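Protein-L-isoaspartate O-methyltransferase beta-aspartate methyltransferase (Plasmodium falciparum, PDB 2PBF) probably methylates L-isoaspartyl residues of damaged proteins, a repair reaction that uses S-adenosyl-L-methionine as methyl donor and leaves S-adenosyl-L-homocysteine. Local coordinates at residues Tyr48-Val53 against Ser62-His67; Ile178-Leu183 against Ile204-Gly209. All blocks are in the same frame, centred on the assembly; numbering follows the deposited sequence.

Contact 1 (Tyr48-Val53 against Ser62-His67); sequences YIDTPV and SAPHMH. With SAH (S-adenosyl-L-homocysteine), chain C.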
ATOM      1  N   TYR A  48      13.239  12.817   0.544  1.00 31.79           N
ATOM      2  CA  TYR A  48      12.506  13.408  -0.597  1.00 30.83           C
ATOM      3  C   TYR A  48      13.092  13.132  -1.966  1.00 29.95           C
ATOM      4  O   TYR A  48      12.632  13.656  -2.978  1.00 29.67           O
ATOM      5  CB  TYR A  48      12.332  14.905  -0.377  1.00 31.88           C
ATOM      6  CG  TYR A  48      11.711  15.187   0.968  1.00 32.48           C
ATOM      7  CD1 TYR A  48      10.432  14.701   1.277  1.00 30.80           C
ATOM      8  CD2 TYR A  48      12.396  15.930   1.927  1.00 33.48           C
ATOM      9  CE1 TYR A  48       9.847  14.942   2.509  1.00 33.09           C
ATOM     10  CE2 TYR A  48      11.808  16.199   3.184  1.00 33.76           C
ATOM     11  CZ  TYR A  48      10.536  15.704   3.458  1.00 33.17           C
ATOM     12  OH  TYR A  48       9.956  15.954   4.679  1.00 35.66           O
ATOM     13  N   ILE A  49      14.100  12.289  -2.007  1.00 29.38           N
ATOM     14  CA  ILE A  49      14.660  11.895  -3.275  1.00 28.89           C
ATOM     15  C   ILE A  49      13.820  10.768  -3.857  1.00 28.65           C
ATOM     16  O   ILE A  49      13.378   9.864  -3.142  1.00 29.05           O
ATOM     17  CB  ILE A  49      16.160  11.585  -3.141  1.00 28.52           C
ATOM     18  CG1 ILE A  49      16.881  12.904  -2.758  1.00 28.16           C
ATOM     19  CG2 ILE A  49      16.711  10.991  -4.431  1.00 30.84           C
ATOM     20  CD1 ILE A  49      18.320  12.854  -2.977  1.00 32.29           C
ATOM     21  N   ASP A  50      13.578  10.844  -5.156  1.00 28.83           N
ATOM     22  CA  ASP A  50      12.751   9.852  -5.820  1.00 29.09           C
ATOM     23  C   ASP A  50      13.508   8.554  -6.114  1.00 28.65           C
ATOM     24  O   ASP A  50      13.934   8.299  -7.236  1.00 28.51           O
ATOM     25  CB  ASP A  50      12.110  10.403  -7.073  1.00 29.15           C
ATOM     26  CG  ASP A  50      11.122   9.424  -7.680  1.00 30.64           C
ATOM     27  OD1 ASP A  50      10.374   8.779  -6.910  1.00 29.44           O
ATOM     28  OD2 ASP A  50      11.105   9.289  -8.917  1.00 32.78           O
ATOM     29  N   THR A  51      13.624   7.732  -5.078  1.00 28.48           N
ATOM     30  CA  THR A  51      14.379   6.495  -5.098  1.00 28.19           C
ATOM     31  C   THR A  51      13.911   5.695  -3.878  1.00 28.83           C
ATOM     32  O   THR A  51      13.384   6.301  -2.937  1.00 28.60           O
ATOM     33  CB  THR A  51      15.905   6.770  -5.001  1.00 28.47           C
ATOM     34  OG1 THR A  51      16.613   5.536  -5.166  1.00 30.76           O
ATOM     35  CG2 THR A  51      16.282   7.366  -3.663  1.00 25.97           C
ATOM     36  N   PRO A  52      14.062   4.346  -3.894  1.00 28.83           N
ATOM     37  CA  PRO A  52      13.789   3.596  -2.673  1.00 29.78           C
ATOM     38  C   PRO A  52      14.877   3.866  -1.653  1.00 30.23           C
ATOM     39  O   PRO A  52      16.003   4.176  -2.035  1.00 30.17           O
ATOM     40  CB  PRO A  52      13.875   2.120  -3.124  1.00 28.68           C
ATOM     41  CG  PRO A  52      13.835   2.141  -4.577  1.00 29.98           C
ATOM     42  CD  PRO A  52      14.457   3.443  -4.988  1.00 29.07           C
ATOM     43  N   VAL A  53      14.542   3.760  -0.371  1.00 31.12           N
ATOM     44  CA  VAL A  53      15.481   4.094   0.688  1.00 31.48           C
ATOM     45  C   VAL A  53      15.439   2.968   1.715  1.00 32.62           C
ATOM     46  O   VAL A  53      14.385   2.629   2.265  1.00 32.66           O
ATOM     47  CB  VAL A  53      15.203   5.506   1.322  1.00 31.56           C
ATOM     48  CG1 VAL A  53      16.235   5.851   2.379  1.00 31.92           C
ATOM     49  CG2 VAL A  53      15.166   6.616   0.259  1.00 30.15           C
ATOM     50  N   SER A  62       9.434   2.194  -0.637  1.00 27.66           N
ATOM     51  CA  SER A  62       9.439   2.357  -2.094  1.00 27.04           C
ATOM     52  C   SER A  62       9.751   3.799  -2.555  1.00 27.18           C
ATOM     53  O   SER A  62       9.610   4.765  -1.790  1.00 26.32           O
ATOM     54  CB  SER A  62       8.132   1.853  -2.698  1.00 26.82           C
ATOM     55  OG  SER A  62       7.871   0.516  -2.280  1.00 26.72           O
ATOM     56  N   ALA A  63      10.225   3.915  -3.798  1.00 26.29           N
ATOM     57  CA  ALA A  63      10.399   5.209  -4.412  1.00 26.75           C
ATOM     58  C   ALA A  63       9.050   5.914  -4.424  1.00 26.79           C
ATOM     59  O   ALA A  63       8.012   5.274  -4.615  1.00 26.85           O
ATOM     60  CB  ALA A  63      10.947   5.079  -5.800  1.00 26.41           C
ATOM     61  N   PRO A  64       9.058   7.227  -4.150  1.00 26.64           N
ATOM     62  CA  PRO A  64       7.835   7.992  -4.262  1.00 27.66           C
ATOM     63  C   PRO A  64       7.028   7.741  -5.564  1.00 28.16           C
ATOM     64  O   PRO A  64       5.813   7.720  -5.494  1.00 28.64           O
ATOM     65  CB  PRO A  64       8.314   9.437  -4.165  1.00 27.40           C
ATOM     66  CG  PRO A  64       9.565   9.375  -3.345  1.00 25.97           C
ATOM     67  CD  PRO A  64      10.191   8.045  -3.670  1.00 27.09           C
ATOM     68  N   HIS A  65       7.680   7.501  -6.702  1.00 28.62           N
ATOM     69  CA  HIS A  65       6.935   7.296  -7.957  1.00 29.74           C
ATOM     70  C   HIS A  65       6.151   5.987  -7.901  1.00 30.03           C
ATOM     71  O   HIS A  65       5.085   5.881  -8.500  1.00 30.76           O
ATOM     72  CB  HIS A  65       7.825   7.391  -9.212  1.00 29.10           C
ATOM     73  CG  HIS A  65       8.882   6.339  -9.292  1.00 31.30           C
ATOM     74  ND1 HIS A  65      10.224   6.635  -9.231  1.00 31.76           N
ATOM     75  CD2 HIS A  65       8.797   4.991  -9.360  1.00 31.02           C
ATOM     76  CE1 HIS A  65      10.920   5.515  -9.290  1.00 31.32           C
ATOM     77  NE2 HIS A  65      10.076   4.504  -9.369  1.00 31.29           N
ATOM     78  N   MET A  66       6.660   5.017  -7.138  1.00 29.63           N
ATOM     79  CA  MET A  66       5.980   3.748  -6.993  1.00 30.58           C
ATOM     80  C   MET A  66       4.779   3.847  -6.093  1.00 30.05           C
ATOM     81  O   MET A  66       3.757   3.229  -6.409  1.00 29.39           O
ATOM     82  CB  MET A  66       6.903   2.624  -6.518  1.00 30.88           C
ATOM     83  CG  MET A  66       7.701   1.947  -7.631  1.00 35.84           C
ATOM     84  SD  MET A  66       6.823   1.653  -9.226  1.00 41.57           S
ATOM     85  CE  MET A  66       5.336   0.789  -8.709  1.00 36.92           C
ATOM     86  N   HIS A  67       4.892   4.626  -5.000  1.00 29.14           N
ATOM     87  CA  HIS A  67       3.731   4.935  -4.169  1.00 28.72           C
ATOM     88  C   HIS A  67       2.707   5.699  -5.010  1.00 29.99           C
ATOM     89  O   HIS A  67       1.494   5.404  -4.961  1.00 29.33           O
ATOM     90  CB  HIS A  67       4.081   5.791  -2.938  1.00 27.84           C
ATOM     91  CG  HIS A  67       4.903   5.098  -1.886  1.00 24.78           C
ATOM     92  ND1 HIS A  67       5.836   5.772  -1.130  1.00 23.34           N
ATOM     93  CD2 HIS A  67       4.919   3.810  -1.446  1.00 22.10           C
ATOM     94  CE1 HIS A  67       6.412   4.931  -0.283  1.00 25.49           C
ATOM     95  NE2 HIS A  67       5.861   3.735  -0.444  1.00 24.30           N
TER
HETATM   96  N   SAH C 301       4.653  -0.264   0.910  1.00 26.69           N
HETATM   97  CA  SAH C 301       5.965  -0.473   1.575  1.00 25.82           C
HETATM   98  CB  SAH C 301       6.767  -1.471   0.779  1.00 25.87           C
HETATM   99  CG  SAH C 301       7.865  -2.037   1.668  1.00 26.37           C
HETATM  100  SD  SAH C 301       8.860  -3.250   0.797  1.00 30.06           S
HETATM  101  C   SAH C 301       6.757   0.822   1.782  1.00 26.11           C
HETATM  102  O   SAH C 301       6.837   1.627   0.851  1.00 24.73           O
HETATM  103  OXT SAH C 301       7.316   1.077   2.879  1.00 24.57           O
HETATM  104  C5' SAH C 301       7.688  -4.624   0.917  1.00 30.80           C
HETATM  105  C4' SAH C 301       7.370  -5.115   2.330  1.00 30.88           C
HETATM  106  O4' SAH C 301       6.722  -6.349   2.194  1.00 32.06           O
HETATM  107  C3' SAH C 301       8.549  -5.359   3.262  1.00 30.09           C
HETATM  108  O3' SAH C 301       8.401  -4.547   4.415  1.00 28.25           O
HETATM  109  C2' SAH C 301       8.482  -6.843   3.588  1.00 30.61           C
HETATM  110  O2' SAH C 301       8.852  -7.118   4.921  1.00 30.16           O
HETATM  111  C1' SAH C 301       7.018  -7.138   3.335  1.00 30.67           C
HETATM  112  N9  SAH C 301       6.691  -8.539   2.988  1.00 31.12           N
HETATM  113  C8  SAH C 301       7.435  -9.374   2.205  1.00 31.73           C
HETATM  114  N7  SAH C 301       6.768 -10.544   2.088  1.00 32.36           N
HETATM  115  C5  SAH C 301       5.621 -10.486   2.801  1.00 29.82           C
HETATM  116  C6  SAH C 301       4.599 -11.410   3.043  1.00 31.26           C
HETATM  117  N6  SAH C 301       4.610 -12.638   2.541  1.00 29.90           N
HETATM  118  N1  SAH C 301       3.522 -11.035   3.804  1.00 32.96           N
HETATM  119  C2  SAH C 301       3.472  -9.767   4.351  1.00 30.97           C
HETATM  120  N3  SAH C 301       4.496  -8.886   4.112  1.00 30.07           N
HETATM  121  C4  SAH C 301       5.559  -9.227   3.353  1.00 29.94           C

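Contact 2 (Ile178-Leu183 against Ile204-Gly209); sequences ILVDLL and ITKKNG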
ATOM      1  N   ILE A 178      -5.353 -16.524  -2.194  1.00 42.92           N
ATOM      2  CA  ILE A 178      -5.908 -15.757  -1.068  1.00 42.30           C
ATOM      3  C   ILE A 178      -6.244 -14.306  -1.429  1.00 41.63           C
ATOM      4  O   ILE A 178      -7.332 -13.812  -1.099  1.00 41.47           O
ATOM      5  CB  ILE A 178      -5.000 -15.768   0.196  1.00 42.29           C
ATOM      6  CG1 ILE A 178      -5.654 -14.922   1.281  1.00 43.26           C
ATOM      7  CG2 ILE A 178      -3.573 -15.273  -0.102  1.00 42.25           C
ATOM      8  CD1 ILE A 178      -5.169 -15.199   2.663  1.00 42.48           C
ATOM      9  N   LEU A 179      -5.316 -13.621  -2.098  1.00 40.08           N
ATOM     10  CA  LEU A 179      -5.563 -12.237  -2.471  1.00 38.98           C
ATOM     11  C   LEU A 179      -6.749 -12.178  -3.421  1.00 38.81           C
ATOM     12  O   LEU A 179      -7.580 -11.284  -3.315  1.00 38.62           O
ATOM     13  CB  LEU A 179      -4.296 -11.538  -3.000  1.00 37.73           C
ATOM     14  CG  LEU A 179      -3.130 -11.456  -1.987  1.00 36.73           C
ATOM     15  CD1 LEU A 179      -1.858 -10.917  -2.579  1.00 35.20           C
ATOM     16  CD2 LEU A 179      -3.485 -10.656  -0.761  1.00 34.34           C
ATOM     17  N   VAL A 180      -6.861 -13.166  -4.311  1.00 39.21           N
ATOM     18  CA  VAL A 180      -8.052 -13.291  -5.172  1.00 38.96           C
ATOM     19  C   VAL A 180      -9.326 -13.525  -4.355  1.00 38.63           C
ATOM     20  O   VAL A 180     -10.398 -13.020  -4.696  1.00 39.15           O
ATOM     21  CB  VAL A 180      -7.872 -14.393  -6.274  1.00 39.36           C
ATOM     22  CG1 VAL A 180      -9.207 -14.777  -6.929  1.00 39.08           C
ATOM     23  CG2 VAL A 180      -6.896 -13.927  -7.313  1.00 39.04           C
ATOM     24  N   ASP A 181      -9.218 -14.298  -3.285  1.00 38.35           N
ATOM     25  CA  ASP A 181     -10.395 -14.570  -2.444  1.00 38.65           C
ATOM     26  C   ASP A 181     -10.759 -13.426  -1.516  1.00 38.48           C
ATOM     27  O   ASP A 181     -11.899 -13.312  -1.087  1.00 39.25           O
ATOM     28  CB  ASP A 181     -10.192 -15.861  -1.642  1.00 38.69           C
ATOM     29  CG  ASP A 181     -10.161 -17.094  -2.535  1.00 38.57           C
ATOM     30  OD1 ASP A 181     -10.591 -16.997  -3.710  1.00 38.93           O
ATOM     31  OD2 ASP A 181      -9.695 -18.139  -2.064  1.00 38.34           O
ATOM     32  N   LEU A 182      -9.782 -12.586  -1.203  1.00 38.36           N
ATOM     33  CA  LEU A 182      -9.989 -11.462  -0.298  1.00 37.82           C
ATOM     34  C   LEU A 182     -10.630 -10.312  -1.043  1.00 37.53           C
ATOM     35  O   LEU A 182     -11.095  -9.369  -0.442  1.00 38.29           O
ATOM     36  CB  LEU A 182      -8.671 -11.048   0.359  1.00 37.43           C
ATOM     37  CG  LEU A 182      -8.121 -11.926   1.492  1.00 37.08           C
ATOM     38  CD1 LEU A 182      -6.874 -11.294   2.071  1.00 36.05           C
ATOM     39  CD2 LEU A 182      -9.133 -12.178   2.607  1.00 38.61           C
ATOM     40  N   LEU A 183     -10.684 -10.430  -2.364  1.00 38.28           N
ATOM     41  CA  LEU A 183     -11.107  -9.362  -3.233  1.00 38.32           C
ATOM     42  C   LEU A 183     -12.632  -9.275  -3.359  1.00 39.76           C
ATOM     43  O   LEU A 183     -13.296 -10.270  -3.661  1.00 40.02           O
ATOM     44  CB  LEU A 183     -10.440  -9.561  -4.599  1.00 38.76           C
ATOM     45  CG  LEU A 183     -10.446  -8.455  -5.654  1.00 37.74           C
ATOM     46  CD1 LEU A 183      -9.778  -7.189  -5.108  1.00 38.93           C
ATOM     47  CD2 LEU A 183      -9.748  -8.952  -6.911  1.00 37.16           C
ATOM     48  N   ILE A 204      -5.695  -6.387 -11.059  1.00 39.07           N
ATOM     49  CA  ILE A 204      -6.691  -7.423 -11.090  1.00 39.96           C
ATOM     50  C   ILE A 204      -8.024  -6.901 -10.535  1.00 41.69           C
ATOM     51  O   ILE A 204      -8.062  -6.273  -9.473  1.00 41.02           O
ATOM     52  CB  ILE A 204      -6.177  -8.647 -10.346  1.00 39.69           C
ATOM     53  CG1 ILE A 204      -4.862  -9.111 -11.006  1.00 39.42           C
ATOM     54  CG2 ILE A 204      -7.225  -9.735 -10.355  1.00 39.22           C
ATOM     55  CD1 ILE A 204      -3.902  -9.795 -10.108  1.00 37.49           C
ATOM     56  N   THR A 205      -9.104  -7.146 -11.279  1.00 43.56           N
ATOM     57  CA  THR A 205     -10.457  -6.703 -10.911  1.00 45.85           C
ATOM     58  C   THR A 205     -11.412  -7.900 -10.855  1.00 47.06           C
ATOM     59  O   THR A 205     -11.172  -8.906 -11.505  1.00 47.36           O
ATOM     60  CB  THR A 205     -10.980  -5.668 -11.914  1.00 45.83           C
ATOM     61  OG1 THR A 205      -9.947  -4.710 -12.193  1.00 48.42           O
ATOM     62  CG2 THR A 205     -12.206  -4.934 -11.364  1.00 46.57           C
ATOM     63  N   LYS A 206     -12.475  -7.803 -10.056  1.00 48.98           N
ATOM     64  CA  LYS A 206     -13.532  -8.828 -10.033  1.00 50.75           C
ATOM     65  C   LYS A 206     -14.803  -8.235 -10.638  1.00 52.37           C
ATOM     66  O   LYS A 206     -15.215  -7.131 -10.258  1.00 52.31           O
ATOM     67  CB  LYS A 206     -13.789  -9.300  -8.599  1.00 50.65           C
ATOM     68  CG  LYS A 206     -14.565 -10.608  -8.474  1.00 50.99           C
ATOM     69  CD  LYS A 206     -14.381 -11.258  -7.077  1.00 49.61           C
ATOM     70  CE  LYS A 206     -13.087 -12.052  -6.981  1.00 48.31           C
ATOM     71  NZ  LYS A 206     -12.903 -12.631  -5.625  1.00 48.95           N
ATOM     72  N   LYS A 207     -15.406  -8.940 -11.596  1.00 54.32           N
ATOM     73  CA  LYS A 207     -16.646  -8.445 -12.234  1.00 56.43           C
ATOM     74  C   LYS A 207     -17.811  -9.453 -12.260  1.00 57.49           C
ATOM     75  O   LYS A 207     -18.969  -9.095 -12.522  1.00 58.02           O
ATOM     76  CB  LYS A 207     -16.377  -7.787 -13.595  1.00 56.71           C
ATOM     77  CG  LYS A 207     -15.606  -6.464 -13.492  1.00 57.35           C
ATOM     78  CD  LYS A 207     -16.221  -5.347 -14.347  1.00 60.48           C
ATOM     79  CE  LYS A 207     -16.040  -5.584 -15.868  1.00 61.33           C
ATOM     80  NZ  LYS A 207     -16.469  -4.415 -16.695  1.00 61.73           N
ATOM     81  N   ASN A 208     -17.498 -10.715 -11.988  1.00 58.74           N
ATOM     82  CA  ASN A 208     -18.452 -11.596 -11.326  1.00 59.57           C
ATOM     83  C   ASN A 208     -17.736 -12.359 -10.222  1.00 59.75           C
ATOM     84  O   ASN A 208     -17.948 -12.074  -9.043  1.00 60.03           O
ATOM     85  CB  ASN A 208     -19.212 -12.506 -12.302  1.00 59.80           C
ATOM     86  CG  ASN A 208     -20.608 -11.946 -12.667  1.00 61.78           C
ATOM     87  OD1 ASN A 208     -20.839 -11.506 -13.798  1.00 62.73           O
ATOM     88  ND2 ASN A 208     -21.536 -11.963 -11.698  1.00 61.31           N
ATOM     89  N   GLY A 209     -16.853 -13.278 -10.600  1.00 60.08           N
ATOM     90  CA  GLY A 209     -16.103 -14.070  -9.629  1.00 60.20           C
ATOM     91  C   GLY A 209     -14.684 -14.337 -10.083  1.00 60.64           C
ATOM     92  O   GLY A 209     -14.455 -14.809 -11.200  1.00 60.92           O
TER

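Contact 1 (Tyr48-Val53 against Ser62-His67)
The imidazole of H65 meets the carboxylate of D50 at its edge, the two planes 85° apart, while the methyl of A63 lies over one face of the ring, near the rim, and M66 SD reaches another part of the edge. The H67 ring has A63 O over one face, turns an edge to the carboxylate of S-adenosyl-L-homocysteine (SAH) and stacks with Y93. D50 holds H65 twice. H65 ND1 gives a nearly straight bond to D50 OD2 (2.8 Å), the oxygen lying in the ring plane; the backbone H65 N gives a more bent one to D50 OD1 (3.0 Å). Both donors come in on the syn sides of the oxygens, somewhat off the plane. D50 is extended, its CG opposite the backbone N (chi1 -173°), and reaches the start of helix 64-74, where backbone N-H groups need acceptors. H65 folds its ring back over A63 with CG between its backbone N and carbonyl carbon (chi1 63°).

Next to this polar pair, P64 CD lies 3.3 Å from D50 OD1; proline suits a first helical turn, having no N-H to satisfy. A63, the N-cap residue, is small enough for T51 O to approach its CA in a C-H...O contact (3.5 Å), and its CB rests on P52 CD. The same segment lines the ligand pocket: S62 N, ahead of the helix, and H67 NE2, within it, both donate to SAH O, at 3.0 and 2.7 Å. R22 forms a salt bridge with D50 OD2, so the carboxylate is probably ionised, which would favour a proton on H65 ND1.

Contact 2 (Ile178-Leu183 against Ile204-Gly209)
K206 sends its side chain toward helix 177-182: chi1 (-164°) sets CG trans to the main-chain nitrogen, and a bend at chi3 (-82°) swings CE, and NZ with it, toward two main-chain oxygens. L183 has a similar first torsion, which carries its isobutyl group toward the strand. K206 NZ donates to V180 O at 2.7 Å, nearly in line with that carbonyl, and to L183 O at 3.1 Å, tilted 27° from the carbonyl plane. A long, flexible lysine suits this place: its ammonium can bridge a carbonyl of the last helical turn, V180 O, and that of L183, the first residue after the helix, where a positive charge should be favoured by the helix dipole. Apolar contact is also present, L183 CD2 lying 4.3 Å from I204 CG2; branched aliphatic side chains fill such a buried spot well.

D181 is not the lysine's partner, its OD1 staying 5.3 Å from K206 NZ, and OD2 instead forms a salt bridge with K157. The contact thus joins the end of helix 177-182 to the end of strand 198-205, with L183 packed on I166 of strand 163-168 and I204 on I191 of strand 187-195.

In the fold
Contacts 1 and 2 lie on opposite sides of the chain's centre, their own centres 28 Å apart and their nearest atoms about 13 Å apart, so they do not touch. They follow one another along the chain. Contact 1 joins a loop to the start of helix 64-74 and brings S62 and H67 to the amino-acid end of S-adenosyl-L-homocysteine; E116, on a sheet strand, also binds the ligand. Contact 2 lies on the Rossmann-like sheet itself, at strand 198-205, next to the outermost strand 212-219. The sheet runs 3-2-1-4-5-6-7, so that, compared with the common class I order 3-2-1-4-5-7-6, the last two strands are exchanged, as in other PCMT enzymes; strand 198-205 is antiparallel to both its neighbours.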